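Fructokinase (Silicibacter sp., PDB 3C8U) probably catalyses the ATP-dependent phosphorylation of fructose. Local coordinates at residues 22-36 against 121-135. Residues are numbered along the deposited sequence; the frame is centred on the assembly and turned at random.
Sequences RQLVALSGAPGSGKS and GPECRVAIIEGNYLL
Arg22 reaches over to the turn that precedes strand 126-131, where strand 23-28 begins its parallel pairing in the central sheet of what is probably a P-loop kinase fold. With CG anti to the backbone N (chi1 -178°) and the chain bent at chi3, Arg22 NE hydrogen-bonds Cys124 O at 2.9 Å from above the carbonyl plane, and NH2 of Arg22 bonds weakly to Gly121 O. Leu95, Gln98 and Glu99 carbonyls take other guanidinium hydrogens, and a leucine here would probably cost them and Cys124 O this donor and leave the turn less firmly tied to the strand. Gln23 OE1 accepts from Asp16 N, while a water joins Gln23 NE2 to Arg125 O. Gln23, Val25 and Leu27 each bond through both N and O to strand 126-131, and Gly29 N closes the ladder on Gly131 O. Leu24 CD2 packs on Ala127 CB at 3.7 Å, while Val25 CG2 touches Val126 CG1 on the other side of the sheet. Ser28 OG accepts from Leu134 N (3.1 Å). Beyond Gly29 the loop is consistent with a Walker A motif; in one conformer Lys35 NZ donates to Asn132 OD1 at 2.6 Å. Glu130 OE1 is held by Ser39, and Ser36 OG donates to Glu130 OE2 at 2.7 Å from above the carboxylate plane.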
# COMPACT_ATOMS: atom_id res chain seq x y z
N ARG A 22 15.86 9.74 4.81
CA ARG A 22 14.72 9.77 3.92
C ARG A 22 13.44 9.74 4.75
O ARG A 22 13.35 9.10 5.80
CB ARG A 22 14.81 8.56 2.99
CG ARG A 22 13.72 8.51 1.99
CD ARG A 22 13.90 7.34 1.05
NE ARG A 22 15.03 7.51 0.16
CZ ARG A 22 16.14 6.79 0.19
NH1 ARG A 22 16.31 5.84 1.09
NH2 ARG A 22 17.10 7.03 -0.68
N GLN A 23 12.44 10.46 4.26
CA GLN A 23 11.11 10.51 4.91
C GLN A 23 10.15 9.54 4.24
O GLN A 23 10.20 9.30 3.04
CB GLN A 23 10.59 11.95 4.94
CG GLN A 23 11.38 12.80 5.98
CD GLN A 23 11.03 14.27 5.97
OE1 GLN A 23 10.53 14.79 6.95
NE2 GLN A 23 11.26 14.95 4.85
N LEU A 24 9.32 8.93 5.08
CA LEU A 24 8.28 7.97 4.69
C LEU A 24 6.87 8.51 4.88
O LEU A 24 6.46 8.97 5.95
CB LEU A 24 8.43 6.67 5.46
CG LEU A 24 9.78 5.91 5.39
CD1 LEU A 24 9.60 4.51 6.00
CD2 LEU A 24 10.21 5.76 4.00
N VAL A 25 6.13 8.42 3.80
CA VAL A 25 4.72 8.75 3.79
C VAL A 25 3.92 7.53 3.40
O VAL A 25 4.12 6.93 2.34
CB VAL A 25 4.40 9.95 2.82
CG1 VAL A 25 2.88 10.20 2.72
CG2 VAL A 25 5.13 11.22 3.25
N ALA A 26 3.02 7.15 4.31
CA ALA A 26 2.14 5.99 4.11
C ALA A 26 0.80 6.38 3.50
O ALA A 26 0.17 7.34 3.91
CB ALA A 26 1.92 5.26 5.44
N LEU A 27 0.41 5.63 2.47
CA LEU A 27 -0.94 5.73 1.89
C LEU A 27 -1.57 4.36 2.01
O LEU A 27 -1.14 3.41 1.36
CB LEU A 27 -0.90 6.16 0.42
CG LEU A 27 -2.32 6.15 -0.22
CD1 LEU A 27 -3.23 7.17 0.46
CD2 LEU A 27 -2.27 6.40 -1.71
N SER A 28 -2.53 4.27 2.91
CA SER A 28 -3.20 3.01 3.23
C SER A 28 -4.60 3.01 2.67
O SER A 28 -5.40 3.94 2.89
CB SER A 28 -3.25 2.76 4.74
OG SER A 28 -3.35 1.38 5.05
N GLY A 29 -4.86 1.97 1.89
CA GLY A 29 -6.19 1.70 1.35
C GLY A 29 -6.70 0.31 1.67
O GLY A 29 -6.31 -0.33 2.65
N ALA A 30 -7.64 -0.10 0.85
CA ALA A 30 -8.19 -1.44 0.86
C ALA A 30 -8.19 -1.95 -0.58
O ALA A 30 -8.04 -1.16 -1.52
CB ALA A 30 -9.61 -1.46 1.48
N PRO A 31 -8.31 -3.28 -0.76
CA PRO A 31 -8.49 -3.82 -2.10
C PRO A 31 -9.65 -3.13 -2.80
O PRO A 31 -10.75 -2.99 -2.26
CB PRO A 31 -8.80 -5.31 -1.85
CG PRO A 31 -8.23 -5.59 -0.49
CD PRO A 31 -8.46 -4.31 0.28
N GLY A 32 -9.33 -2.68 -4.01
CA GLY A 32 -10.27 -1.98 -4.87
C GLY A 32 -10.29 -0.48 -4.66
O GLY A 32 -11.10 0.22 -5.25
N SER A 33 -9.42 0.01 -3.79
CA SER A 33 -9.47 1.44 -3.42
C SER A 33 -8.87 2.35 -4.49
O SER A 33 -9.06 3.57 -4.48
CB SER A 33 -8.79 1.71 -2.08
OG SER A 33 -7.39 1.46 -2.16
N GLY A 34 -8.14 1.74 -5.41
CA GLY A 34 -7.43 2.49 -6.47
C GLY A 34 -6.33 3.40 -5.92
O GLY A 34 -6.10 4.52 -6.39
N LYS A 35 -5.66 2.92 -4.89
CA LYS A 35 -4.68 3.76 -4.19
C LYS A 35 -3.52 4.21 -5.11
O LYS A 35 -3.00 5.30 -4.96
CB LYS A 35 -4.18 3.08 -2.91
CG LYS A 35 -3.38 1.82 -3.10
CD LYS A 35 -3.24 1.05 -1.78
CE LYS A 35 -3.24 -0.45 -2.02
NZ LYS A 35 -4.64 -0.99 -2.22
N SER A 36 -3.15 3.39 -6.08
CA SER A 36 -2.05 3.78 -6.96
C SER A 36 -2.37 5.00 -7.82
O SER A 36 -1.46 5.70 -8.30
CB SER A 36 -1.59 2.59 -7.82
OG SER A 36 -1.12 1.53 -6.98
N GLY A 121 16.59 5.21 -4.93
CA GLY A 121 17.92 5.81 -4.99
C GLY A 121 18.14 7.01 -4.10
O GLY A 121 17.19 7.59 -3.56
N PRO A 122 19.40 7.45 -4.00
CA PRO A 122 19.79 8.52 -3.08
C PRO A 122 19.13 9.87 -3.38
O PRO A 122 19.02 10.70 -2.49
CB PRO A 122 21.32 8.58 -3.19
CG PRO A 122 21.72 7.55 -4.19
CD PRO A 122 20.51 6.90 -4.79
N GLU A 123 18.68 10.05 -4.61
CA GLU A 123 18.00 11.29 -5.03
C GLU A 123 16.57 11.40 -4.47
O GLU A 123 15.99 12.48 -4.38
CB GLU A 123 17.96 11.41 -6.55
CG GLU A 123 16.96 10.50 -7.22
CD GLU A 123 17.43 9.08 -7.45
OE1 GLU A 123 18.56 8.67 -7.01
OE2 GLU A 123 16.65 8.36 -8.10
N CYS A 124 16.03 10.26 -4.09
CA CYS A 124 14.69 10.20 -3.49
C CYS A 124 14.70 10.61 -2.04
O CYS A 124 15.36 10.01 -1.19
CB CYS A 124 14.09 8.79 -3.64
SG CYS A 124 12.47 8.58 -2.80
N ARG A 125 13.91 11.63 -1.76
CA ARG A 125 13.85 12.28 -0.44
C ARG A 125 12.65 11.81 0.36
O ARG A 125 12.66 11.80 1.57
CB ARG A 125 13.79 13.81 -0.61
CG ARG A 125 15.10 14.41 -1.09
CD ARG A 125 15.35 15.79 -0.51
NE ARG A 125 14.82 15.93 0.84
CZ ARG A 125 14.35 17.06 1.33
NH1 ARG A 125 14.34 18.14 0.55
NH2 ARG A 125 13.87 17.12 2.57
N VAL A 126 11.62 11.39 -0.36
CA VAL A 126 10.39 10.91 0.26
C VAL A 126 9.91 9.66 -0.46
O VAL A 126 9.74 9.66 -1.66
CB VAL A 126 9.28 11.97 0.18
CG1 VAL A 126 7.94 11.42 0.75
CG2 VAL A 126 9.75 13.25 0.91
N ALA A 127 9.70 8.60 0.32
CA ALA A 127 9.08 7.37 -0.16
C ALA A 127 7.65 7.34 0.33
O ALA A 127 7.36 7.44 1.53
CB ALA A 127 9.85 6.12 0.32
N ILE A 128 6.76 7.25 -0.65
CA ILE A 128 5.34 7.08 -0.40
C ILE A 128 5.12 5.59 -0.49
O ILE A 128 5.19 5.01 -1.56
CB ILE A 128 4.44 7.79 -1.39
CG1 ILE A 128 4.71 9.30 -1.37
CG2 ILE A 128 2.95 7.45 -1.11
CD1 ILE A 128 4.02 9.98 -2.48
N ILE A 129 4.88 5.00 0.68
CA ILE A 129 4.71 3.55 0.82
C ILE A 129 3.22 3.33 0.73
O ILE A 129 2.46 3.95 1.46
CB ILE A 129 5.22 3.03 2.18
CG1 ILE A 129 6.65 3.50 2.49
CG2 ILE A 129 5.08 1.47 2.28
CD1 ILE A 129 7.62 3.23 1.42
N GLU A 130 2.80 2.49 -0.21
CA GLU A 130 1.40 2.25 -0.44
C GLU A 130 1.06 0.78 -0.23
O GLU A 130 1.77 -0.11 -0.66
CB GLU A 130 0.92 2.78 -1.81
CG GLU A 130 1.30 1.95 -2.99
CD GLU A 130 0.66 2.40 -4.29
OE1 GLU A 130 -0.06 3.41 -4.29
OE2 GLU A 130 0.95 1.76 -5.32
N GLY A 131 -0.02 0.57 0.50
CA GLY A 131 -0.53 -0.80 0.77
C GLY A 131 -1.85 -0.85 1.49
O GLY A 131 -2.41 0.16 1.87
N ASN A 132 -2.32 -2.05 1.74
CA ASN A 132 -3.60 -2.24 2.41
C ASN A 132 -3.50 -2.23 3.94
O ASN A 132 -4.49 -1.99 4.61
CB ASN A 132 -4.26 -3.53 1.91
CG ASN A 132 -4.56 -3.48 0.43
OD1 ASN A 132 -5.00 -2.43 -0.09
ND2 ASN A 132 -4.35 -4.57 -0.26
N TYR A 133 -2.31 -2.53 4.46
CA TYR A 133 -2.12 -2.80 5.90
C TYR A 133 -1.16 -1.86 6.61
O TYR A 133 -0.42 -2.30 7.49
CB TYR A 133 -1.69 -4.26 6.13
CG TYR A 133 -2.64 -5.23 5.45
CD1 TYR A 133 -3.97 -5.31 5.84
CD2 TYR A 133 -2.22 -6.03 4.40
CE1 TYR A 133 -4.85 -6.17 5.21
CE2 TYR A 133 -3.10 -6.89 3.76
CZ TYR A 133 -4.41 -6.96 4.17
OH TYR A 133 -5.28 -7.82 3.53
N LEU A 134 -1.21 -0.57 6.25
CA LEU A 134 -0.27 0.42 6.77
C LEU A 134 -0.75 1.15 8.01
O LEU A 134 0.03 1.85 8.67
CB LEU A 134 0.15 1.41 5.69
CG LEU A 134 0.77 0.77 4.42
CD1 LEU A 134 1.39 1.90 3.56
CD2 LEU A 134 1.80 -0.37 4.69
N LEU A 135 -2.03 0.95 8.31
CA LEU A 135 -2.73 1.58 9.45
C LEU A 135 -3.61 0.52 10.11
O LEU A 135 -4.78 0.72 10.42
CB LEU A 135 -3.55 2.78 8.99
CG LEU A 135 -2.71 4.01 8.59
CD1 LEU A 135 -3.57 5.18 8.11
CD2 LEU A 135 -1.76 4.47 9.71
O HOH W 1 13.65 13.90 2.94